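Sulfonate ABC transporter, periplasmic sulfonate-binding protein SsuA (Methylobacillus flagellatus, PDB 3UIF) probably binds sulfonates or related sulfate esters in the periplasm and delivers them to an ABC transporter for import. Local coordinates at residues G96-N108 / L162-S176. Residues are numbered along the deposited sequence; the frame is centred on the assembly and turned at random.
Sequences GTTSNSYLVVPKN and LASGTVDGFFSLFDS
Strands 102-106 and 169-172 run antiparallel, their short axes at 154°, with Tyr102 and Ser172, and Val104 and Phe170, as hydrogen-bonded pairs sharing four backbone bonds. They are neighbours in the five-stranded mixed sheet of one lobe of this periplasmic-binding-protein fold, where strand 102-106 also borders strand 185-190. The bond from Tyr102 N to Ser172 O is 2.8 Å long, and Ser172 N returns one to Tyr102 O.

Side chains alternate between the two faces of the sheet. On one, Leu103 and Phe171 cross at about a right angle, Leu103 CD1 meeting the phenyl edge 3.9 Å from Phe171 CD1. The far side of that ring reaches back to Ser101, whose CB sits 3.6 Å from Phe171 CE2, while Tyr102 O lies over one face; Phe134 of helix 130-140 adds an edge-to-face ring contact. Trimming Phe171 to an alanine would probably open a gap between the sheet and helix 130-140, leaving Leu103 CD1 and Ser101 CB without the ring they pack on.

The other face carries Tyr102, Val104, Phe170 and Ser172. Helix 155-164 ends against it: Leu162 CD2 packs on Val104 CG1 at 3.8 Å, and Leu162 CD1 on the ring of Pro106. With CG anti to its carbonyl carbon (chi1 -57°), Tyr102 brings its ring to the backbone of the turn 173-176, CD1 against Leu173 C and CE1 against Phe174 N, with CE1 also 4.1 Å from Phe174 CB; its hydroxyl hydrogen-bonds Glu258. Ser176 closes that turn twice on one acceptor: both its N and its OG donate to Leu173 O, the OG bond being 2.6 Å, and the same OG rests against Tyr102 CB and Val104 CG2.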
# COMPACT_ATOMS: atom_id res chain seq x y z
N GLY A 96 2.00 -2.00 -6.98
CA GLY A 96 1.53 -3.36 -6.80
C GLY A 96 0.65 -3.49 -5.58
O GLY A 96 -0.14 -2.57 -5.24
N THR A 97 0.75 -4.62 -4.90
CA THR A 97 -0.07 -4.82 -3.74
C THR A 97 0.81 -4.84 -2.55
O THR A 97 1.72 -5.66 -2.42
CB THR A 97 -0.95 -6.08 -3.82
OG1 THR A 97 -0.21 -7.14 -4.42
CG2 THR A 97 -2.20 -5.80 -4.64
N THR A 98 0.56 -3.90 -1.66
CA THR A 98 1.50 -3.69 -0.59
C THR A 98 1.32 -4.68 0.59
O THR A 98 2.31 -5.22 1.08
CB THR A 98 1.64 -2.18 -0.26
OG1 THR A 98 2.75 -1.97 0.61
CG2 THR A 98 0.38 -1.58 0.32
N SER A 99 0.07 -4.98 0.98
CA SER A 99 -0.18 -5.82 2.15
C SER A 99 -1.42 -6.70 2.09
O SER A 99 -2.48 -6.27 1.59
CB SER A 99 -0.34 -4.93 3.40
OG SER A 99 0.43 -3.75 3.29
N ASN A 100 -1.32 -7.91 2.63
CA ASN A 100 -2.50 -8.67 2.97
C ASN A 100 -3.09 -8.19 4.31
O ASN A 100 -2.45 -7.43 5.05
CB ASN A 100 -2.19 -10.18 3.04
CG ASN A 100 -1.84 -10.78 1.69
OD1 ASN A 100 -2.69 -10.88 0.79
ND2 ASN A 100 -0.59 -11.18 1.54
N SER A 101 -4.32 -8.60 4.60
CA SER A 101 -4.89 -8.41 5.92
C SER A 101 -5.24 -9.75 6.51
O SER A 101 -5.34 -10.73 5.78
CB SER A 101 -6.10 -7.51 5.88
OG SER A 101 -5.74 -6.26 5.35
N TYR A 102 -5.42 -9.78 7.82
CA TYR A 102 -5.47 -11.03 8.57
C TYR A 102 -6.47 -10.93 9.72
O TYR A 102 -6.52 -9.90 10.41
CB TYR A 102 -4.08 -11.34 9.15
CG TYR A 102 -2.97 -11.43 8.13
CD1 TYR A 102 -2.28 -10.29 7.69
CD2 TYR A 102 -2.60 -12.65 7.60
CE1 TYR A 102 -1.28 -10.38 6.75
CE2 TYR A 102 -1.59 -12.75 6.65
CZ TYR A 102 -0.93 -11.62 6.24
OH TYR A 102 0.07 -11.77 5.32
N LEU A 103 -7.24 -11.99 9.93
CA LEU A 103 -8.08 -12.12 11.13
C LEU A 103 -7.42 -13.10 12.07
O LEU A 103 -7.10 -14.24 11.69
CB LEU A 103 -9.49 -12.58 10.78
CG LEU A 103 -10.56 -12.57 11.88
CD1 LEU A 103 -10.82 -11.19 12.46
CD2 LEU A 103 -11.85 -13.17 11.35
N VAL A 104 -7.20 -12.64 13.29
CA VAL A 104 -6.48 -13.37 14.33
C VAL A 104 -7.43 -13.55 15.49
O VAL A 104 -8.12 -12.61 15.86
CB VAL A 104 -5.29 -12.56 14.85
CG1 VAL A 104 -4.28 -13.46 15.53
CG2 VAL A 104 -4.65 -11.73 13.73
N VAL A 105 -7.45 -14.75 16.04
CA VAL A 105 -8.21 -15.06 17.25
C VAL A 105 -7.26 -15.60 18.33
O VAL A 105 -6.18 -16.08 17.99
CB VAL A 105 -9.38 -16.06 16.99
CG1 VAL A 105 -10.46 -15.42 16.13
CG2 VAL A 105 -8.89 -17.37 16.38
N PRO A 106 -7.66 -15.53 19.62
CA PRO A 106 -6.77 -16.07 20.65
C PRO A 106 -6.41 -17.51 20.34
O PRO A 106 -7.17 -18.20 19.64
CB PRO A 106 -7.61 -15.99 21.93
CG PRO A 106 -8.53 -14.85 21.68
CD PRO A 106 -8.87 -14.93 20.21
N LYS A 107 -5.25 -17.96 20.82
CA LYS A 107 -4.79 -19.32 20.54
C LYS A 107 -5.89 -20.38 20.73
O LYS A 107 -6.11 -21.21 19.84
CB LYS A 107 -3.53 -19.67 21.36
CG LYS A 107 -2.97 -21.06 21.11
CD LYS A 107 -2.45 -21.22 19.67
CE LYS A 107 -2.63 -22.64 19.16
NZ LYS A 107 -4.06 -23.08 19.09
N ASN A 108 -6.59 -20.34 21.87
CA ASN A 108 -7.56 -21.38 22.22
C ASN A 108 -9.01 -21.16 21.75
O ASN A 108 -9.95 -21.63 22.40
CB ASN A 108 -7.57 -21.59 23.75
CG ASN A 108 -6.24 -22.08 24.28
OD1 ASN A 108 -5.76 -21.59 25.31
ND2 ASN A 108 -5.62 -23.04 23.58
N LEU A 162 -5.62 -8.87 22.29
CA LEU A 162 -5.93 -10.22 21.84
C LEU A 162 -5.16 -11.26 22.65
O LEU A 162 -5.71 -12.30 23.00
CB LEU A 162 -5.61 -10.41 20.36
CG LEU A 162 -5.96 -11.82 19.89
CD1 LEU A 162 -7.25 -11.82 19.09
CD2 LEU A 162 -4.82 -12.42 19.11
N ALA A 163 -3.89 -10.96 22.92
CA ALA A 163 -3.03 -11.82 23.73
C ALA A 163 -3.60 -12.01 25.12
O ALA A 163 -3.38 -13.05 25.75
CB ALA A 163 -1.63 -11.23 23.79
N SER A 164 -4.33 -11.00 25.59
CA SER A 164 -4.97 -11.02 26.91
C SER A 164 -6.32 -11.73 26.95
O SER A 164 -6.77 -12.13 28.02
CB SER A 164 -5.19 -9.59 27.40
OG SER A 164 -3.96 -8.96 27.67
N GLY A 165 -6.96 -11.85 25.80
CA GLY A 165 -8.37 -12.25 25.75
C GLY A 165 -9.30 -11.11 26.14
O GLY A 165 -10.41 -11.35 26.61
N THR A 166 -8.83 -9.88 25.96
CA THR A 166 -9.62 -8.66 26.16
C THR A 166 -10.54 -8.42 24.95
O THR A 166 -11.63 -7.86 25.08
CB THR A 166 -8.70 -7.46 26.46
OG1 THR A 166 -8.39 -7.45 27.87
CG2 THR A 166 -9.31 -6.10 26.05
N VAL A 167 -10.10 -8.87 23.78
CA VAL A 167 -10.95 -8.96 22.59
C VAL A 167 -11.02 -10.42 22.13
O VAL A 167 -10.26 -11.26 22.59
CB VAL A 167 -10.45 -8.08 21.42
CG1 VAL A 167 -10.55 -6.60 21.78
CG2 VAL A 167 -9.03 -8.46 21.02
N ASP A 168 -11.93 -10.70 21.22
CA ASP A 168 -12.12 -12.05 20.73
C ASP A 168 -11.58 -12.20 19.30
O ASP A 168 -11.48 -13.30 18.76
CB ASP A 168 -13.61 -12.41 20.84
CG ASP A 168 -14.17 -12.12 22.25
OD1 ASP A 168 -13.75 -12.78 23.23
OD2 ASP A 168 -15.04 -11.23 22.38
N GLY A 169 -11.19 -11.07 18.70
CA GLY A 169 -10.60 -11.06 17.38
C GLY A 169 -9.81 -9.79 17.12
O GLY A 169 -10.03 -8.76 17.76
N PHE A 170 -8.89 -9.86 16.16
CA PHE A 170 -8.01 -8.74 15.87
C PHE A 170 -7.78 -8.70 14.37
O PHE A 170 -7.33 -9.67 13.77
CB PHE A 170 -6.69 -8.92 16.66
CG PHE A 170 -5.61 -7.92 16.33
CD1 PHE A 170 -5.85 -6.55 16.38
CD2 PHE A 170 -4.32 -8.35 16.01
CE1 PHE A 170 -4.83 -5.64 16.10
CE2 PHE A 170 -3.31 -7.44 15.74
CZ PHE A 170 -3.56 -6.09 15.79
N PHE A 171 -8.10 -7.57 13.76
CA PHE A 171 -7.91 -7.44 12.33
C PHE A 171 -6.73 -6.52 12.02
O PHE A 171 -6.73 -5.35 12.43
CB PHE A 171 -9.19 -6.94 11.65
CG PHE A 171 -9.27 -7.29 10.20
CD1 PHE A 171 -9.67 -8.57 9.81
CD2 PHE A 171 -8.91 -6.36 9.22
CE1 PHE A 171 -9.73 -8.90 8.46
CE2 PHE A 171 -8.97 -6.69 7.87
CZ PHE A 171 -9.38 -7.96 7.49
N SER A 172 -5.74 -7.04 11.31
CA SER A 172 -4.50 -6.29 11.05
C SER A 172 -3.72 -6.82 9.85
O SER A 172 -4.20 -7.67 9.11
CB SER A 172 -3.61 -6.32 12.31
OG SER A 172 -2.69 -5.23 12.32
N LEU A 173 -2.50 -6.31 9.69
CA LEU A 173 -1.61 -6.74 8.61
C LEU A 173 -0.66 -7.81 9.12
O LEU A 173 -0.94 -8.44 10.13
CB LEU A 173 -0.82 -5.54 8.08
CG LEU A 173 -1.60 -4.27 7.72
CD1 LEU A 173 -0.64 -3.25 7.10
CD2 LEU A 173 -2.77 -4.54 6.79
N PHE A 174 0.47 -7.98 8.44
CA PHE A 174 1.43 -9.07 8.73
C PHE A 174 2.00 -9.07 10.16
O PHE A 174 2.59 -10.06 10.58
CB PHE A 174 2.55 -9.12 7.68
CG PHE A 174 3.53 -7.97 7.75
CD1 PHE A 174 3.11 -6.65 7.89
CD2 PHE A 174 4.89 -8.22 7.67
CE1 PHE A 174 4.02 -5.60 7.96
CE2 PHE A 174 5.82 -7.18 7.73
CZ PHE A 174 5.38 -5.88 7.88
N ASP A 175 1.81 -7.98 10.90
CA ASP A 175 2.15 -7.97 12.33
C ASP A 175 1.40 -9.07 13.09
O ASP A 175 1.80 -9.48 14.18
CB ASP A 175 1.86 -6.60 12.95
CG ASP A 175 0.49 -6.07 12.56
OD1 ASP A 175 0.30 -5.76 11.36
OD2 ASP A 175 -0.38 -5.93 13.45
N SER A 176 0.33 -9.56 12.50
CA SER A 176 -0.41 -10.70 13.04
C SER A 176 0.48 -11.93 13.35
O SER A 176 0.24 -12.63 14.34
CB SER A 176 -1.54 -11.10 12.09
OG SER A 176 -2.32 -9.98 11.73